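Local coordinates for interferon-activable protein 202 (Mus musculus, PDB 4LNQ) that binds double-stranded DNA without sequence specificity and restrains AIM2 inflammasome activation, probably by sequestering cytoplasmic DNA, at residues G124-E129 against L168-F173. Numbering follows the deposited sequence.
Sequences GVFAVE and LQLFSF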
ATOM      1  N   GLY A 124       6.838  17.775 -20.117  1.00 23.20           N
ATOM      2  CA  GLY A 124       7.277  17.114 -21.345  1.00 27.70           C
ATOM      3  C   GLY A 124       6.261  16.175 -21.962  1.00 27.96           C
ATOM      4  O   GLY A 124       5.172  15.962 -21.412  1.00 26.34           O
ATOM      5  N   VAL A 125       6.616  15.632 -23.122  1.00 24.20           N
ATOM      6  CA  VAL A 125       5.761  14.699 -23.851  1.00 28.27           C
ATOM      7  C   VAL A 125       6.487  13.361 -23.999  1.00 34.12           C
ATOM      8  O   VAL A 125       7.613  13.308 -24.499  1.00 26.51           O
ATOM      9  CB  VAL A 125       5.371  15.244 -25.232  1.00 31.00           C
ATOM     10  CG1 VAL A 125       4.618  14.189 -26.035  1.00 31.34           C
ATOM     11  CG2 VAL A 125       4.519  16.500 -25.079  1.00 30.24           C
ATOM     12  N   PHE A 126       5.844  12.281 -23.552  1.00 29.91           N
ATOM     13  CA  PHE A 126       6.511  10.974 -23.485  1.00 31.61           C
ATOM     14  C   PHE A 126       5.666   9.834 -24.059  1.00 31.77           C
ATOM     15  O   PHE A 126       4.441   9.837 -23.933  1.00 35.96           O
ATOM     16  CB  PHE A 126       6.853  10.628 -22.030  1.00 30.48           C
ATOM     17  CG  PHE A 126       7.599  11.715 -21.290  1.00 29.05           C
ATOM     18  CD1 PHE A 126       6.914  12.757 -20.680  1.00 23.62           C
ATOM     19  CD2 PHE A 126       8.982  11.682 -21.202  1.00 30.79           C
ATOM     20  CE1 PHE A 126       7.597  13.762 -20.006  1.00 26.33           C
ATOM     21  CE2 PHE A 126       9.675  12.671 -20.519  1.00 27.46           C
ATOM     22  CZ  PHE A 126       8.980  13.719 -19.922  1.00 24.16           C
ATOM     23  N   ALA A 127       6.328   8.852 -24.671  1.00 28.35           N
ATOM     24  CA  ALA A 127       5.668   7.599 -25.035  1.00 32.65           C
ATOM     25  C   ALA A 127       5.193   6.872 -23.771  1.00 32.70           C
ATOM     26  O   ALA A 127       5.852   6.920 -22.725  1.00 28.76           O
ATOM     27  CB  ALA A 127       6.613   6.694 -25.845  1.00 34.48           C
ATOM     28  N   VAL A 128       4.051   6.198 -23.873  1.00 35.66           N
ATOM     29  CA  VAL A 128       3.504   5.431 -22.757  1.00 33.06           C
ATOM     30  C   VAL A 128       3.662   3.929 -23.012  1.00 36.90           C
ATOM     31  O   VAL A 128       3.250   3.421 -24.055  1.00 35.84           O
ATOM     32  CB  VAL A 128       2.010   5.741 -22.531  1.00 38.01           C
ATOM     33  CG1 VAL A 128       1.422   4.847 -21.424  1.00 35.74           C
ATOM     34  CG2 VAL A 128       1.819   7.208 -22.203  1.00 32.44           C
ATOM     35  N   GLU A 129       4.253   3.221 -22.055  1.00 37.03           N
ATOM     36  CA  GLU A 129       4.395   1.771 -22.180  1.00 38.24           C
ATOM     37  C   GLU A 129       3.200   1.057 -21.550  1.00 40.24           C
ATOM     38  O   GLU A 129       2.756   0.013 -22.040  1.00 47.10           O
ATOM     39  CB  GLU A 129       5.708   1.289 -21.549  1.00 44.63           C
ATOM     40  CG  GLU A 129       6.071  -0.153 -21.922  1.00 57.08           C
ATOM     41  CD  GLU A 129       7.427  -0.576 -21.381  1.00 71.92           C
ATOM     42  OE1 GLU A 129       8.408   0.188 -21.534  1.00 80.10           O
ATOM     43  OE2 GLU A 129       7.508  -1.679 -20.799  1.00 79.43           O
ATOM     44  N   LEU A 168       1.892  11.001 -23.848  1.00 27.25           N
ATOM     45  CA  LEU A 168       1.399  11.617 -22.617  1.00 26.77           C
ATOM     46  C   LEU A 168       2.067  12.981 -22.426  1.00 33.73           C
ATOM     47  O   LEU A 168       3.293  13.076 -22.460  1.00 34.79           O
ATOM     48  CB  LEU A 168       1.691  10.695 -21.428  1.00 32.99           C
ATOM     49  CG  LEU A 168       1.118  11.121 -20.074  1.00 36.61           C
ATOM     50  CD1 LEU A 168      -0.406  11.101 -20.126  1.00 36.40           C
ATOM     51  CD2 LEU A 168       1.647  10.230 -18.938  1.00 38.93           C
ATOM     52  N   GLN A 169       1.261  14.033 -22.275  1.00 31.57           N
ATOM     53  CA  GLN A 169       1.777  15.373 -21.983  1.00 29.80           C
ATOM     54  C   GLN A 169       1.697  15.658 -20.490  1.00 30.53           C
ATOM     55  O   GLN A 169       0.633  15.564 -19.868  1.00 32.82           O
ATOM     56  CB  GLN A 169       1.000  16.463 -22.726  1.00 35.23           C
ATOM     57  CG  GLN A 169       0.657  16.131 -24.160  1.00 41.43           C
ATOM     58  CD  GLN A 169       0.062  17.317 -24.904  1.00 55.75           C
ATOM     59  OE1 GLN A 169      -0.970  17.194 -25.573  1.00 58.29           O
ATOM     60  NE2 GLN A 169       0.721  18.473 -24.802  1.00 52.10           N
ATOM     61  N   LEU A 170       2.834  16.024 -19.925  1.00 22.53           N
ATOM     62  CA  LEU A 170       2.937  16.260 -18.493  1.00 23.84           C
ATOM     63  C   LEU A 170       3.266  17.723 -18.259  1.00 23.84           C
ATOM     64  O   LEU A 170       4.170  18.266 -18.892  1.00 22.22           O
ATOM     65  CB  LEU A 170       4.087  15.425 -17.938  1.00 29.20           C
ATOM     66  CG  LEU A 170       3.815  14.080 -17.296  1.00 38.58           C
ATOM     67  CD1 LEU A 170       2.658  13.422 -17.975  1.00 41.79           C
ATOM     68  CD2 LEU A 170       5.064  13.219 -17.340  1.00 30.83           C
ATOM     69  N   PHE A 171       2.554  18.352 -17.334  1.00 21.46           N
ATOM     70  CA  PHE A 171       2.866  19.723 -16.934  1.00 24.49           C
ATOM     71  C   PHE A 171       3.025  19.792 -15.425  1.00 22.73           C
ATOM     72  O   PHE A 171       2.152  19.335 -14.675  1.00 24.03           O
ATOM     73  CB  PHE A 171       1.739  20.671 -17.324  1.00 19.21           C
ATOM     74  CG  PHE A 171       1.464  20.729 -18.801  1.00 24.02           C
ATOM     75  CD1 PHE A 171       0.729  19.728 -19.427  1.00 24.40           C
ATOM     76  CD2 PHE A 171       1.897  21.816 -19.553  1.00 26.55           C
ATOM     77  CE1 PHE A 171       0.453  19.797 -20.785  1.00 23.67           C
ATOM     78  CE2 PHE A 171       1.632  21.899 -20.915  1.00 34.36           C
ATOM     79  CZ  PHE A 171       0.906  20.893 -21.539  1.00 29.45           C
ATOM     80  N   SER A 172       4.133  20.369 -14.985  1.00 20.35           N
ATOM     81  CA  SER A 172       4.357  20.620 -13.569  1.00 24.90           C
ATOM     82  C   SER A 172       4.204  19.359 -12.708  1.00 23.57           C
ATOM     83  O   SER A 172       3.514  19.362 -11.681  1.00 21.09           O
ATOM     84  CB  SER A 172       3.414  21.726 -13.068  1.00 25.41           C
ATOM     85  OG  SER A 172       3.802  22.175 -11.781  1.00 24.26           O
ATOM     86  N   PHE A 173       4.845  18.282 -13.123  1.00 18.27           N
ATOM     87  CA  PHE A 173       4.965  17.117 -12.241  1.00 18.42           C
ATOM     88  C   PHE A 173       6.211  17.245 -11.367  1.00 23.67           C
ATOM     89  O   PHE A 173       7.152  17.943 -11.727  1.00 24.86           O
ATOM     90  CB  PHE A 173       5.022  15.829 -13.054  1.00 23.64           C
ATOM     91  CG  PHE A 173       3.667  15.258 -13.348  1.00 20.90           C
ATOM     92  CD1 PHE A 173       2.816  15.900 -14.233  1.00 23.33           C
ATOM     93  CD2 PHE A 173       3.231  14.092 -12.709  1.00 22.61           C
ATOM     94  CE1 PHE A 173       1.554  15.385 -14.517  1.00 26.38           C
ATOM     95  CE2 PHE A 173       1.977  13.576 -12.970  1.00 24.41           C
ATOM     96  CZ  PHE A 173       1.132  14.230 -13.887  1.00 27.43           C
TER
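L168 pairs with F126 through two backbone hydrogen bonds, F126 N to L168 O at 2.9 Å and L168 N to F126 O at 2.8 Å. G124 and L170 form the next hydrogen-bonded pair of this antiparallel ladder, and L170 N reaches G124 O at 2.8 Å. Between them V125 and Q169 make a non-hydrogen-bonded pair. Their side chains run side by side on one face of the sheet, with V125 CG2 4.0 Å from Q169 CG.

F126, L168 and L170, all buried, share the opposite face. F126 CG lies anti to the carbonyl carbon and beside the backbone N (chi1 -51°), which swings the ring back over G124. F126 CE1 comes 3.6 Å from G124 CA. L170 CD2 approaches the ring obliquely, 3.7 Å from F126 CE1, and the two side chains cross at about a right angle. Further along, V128 CG2 packs on L168 CB at 3.6 Å. I142 of strand 138-143 touches F126 and L168, and I192 of strand 191-194 touches L168 and L170, extending this apolar layer.

The pair joins strands 121-133 and 168-176 in an OB-fold sheet of the first HIN-200 domain. Between the two segments every hydrogen bond is backbone to backbone. These bonds set the register, while F126, L168 and L170 pack as an apolar layer on one face.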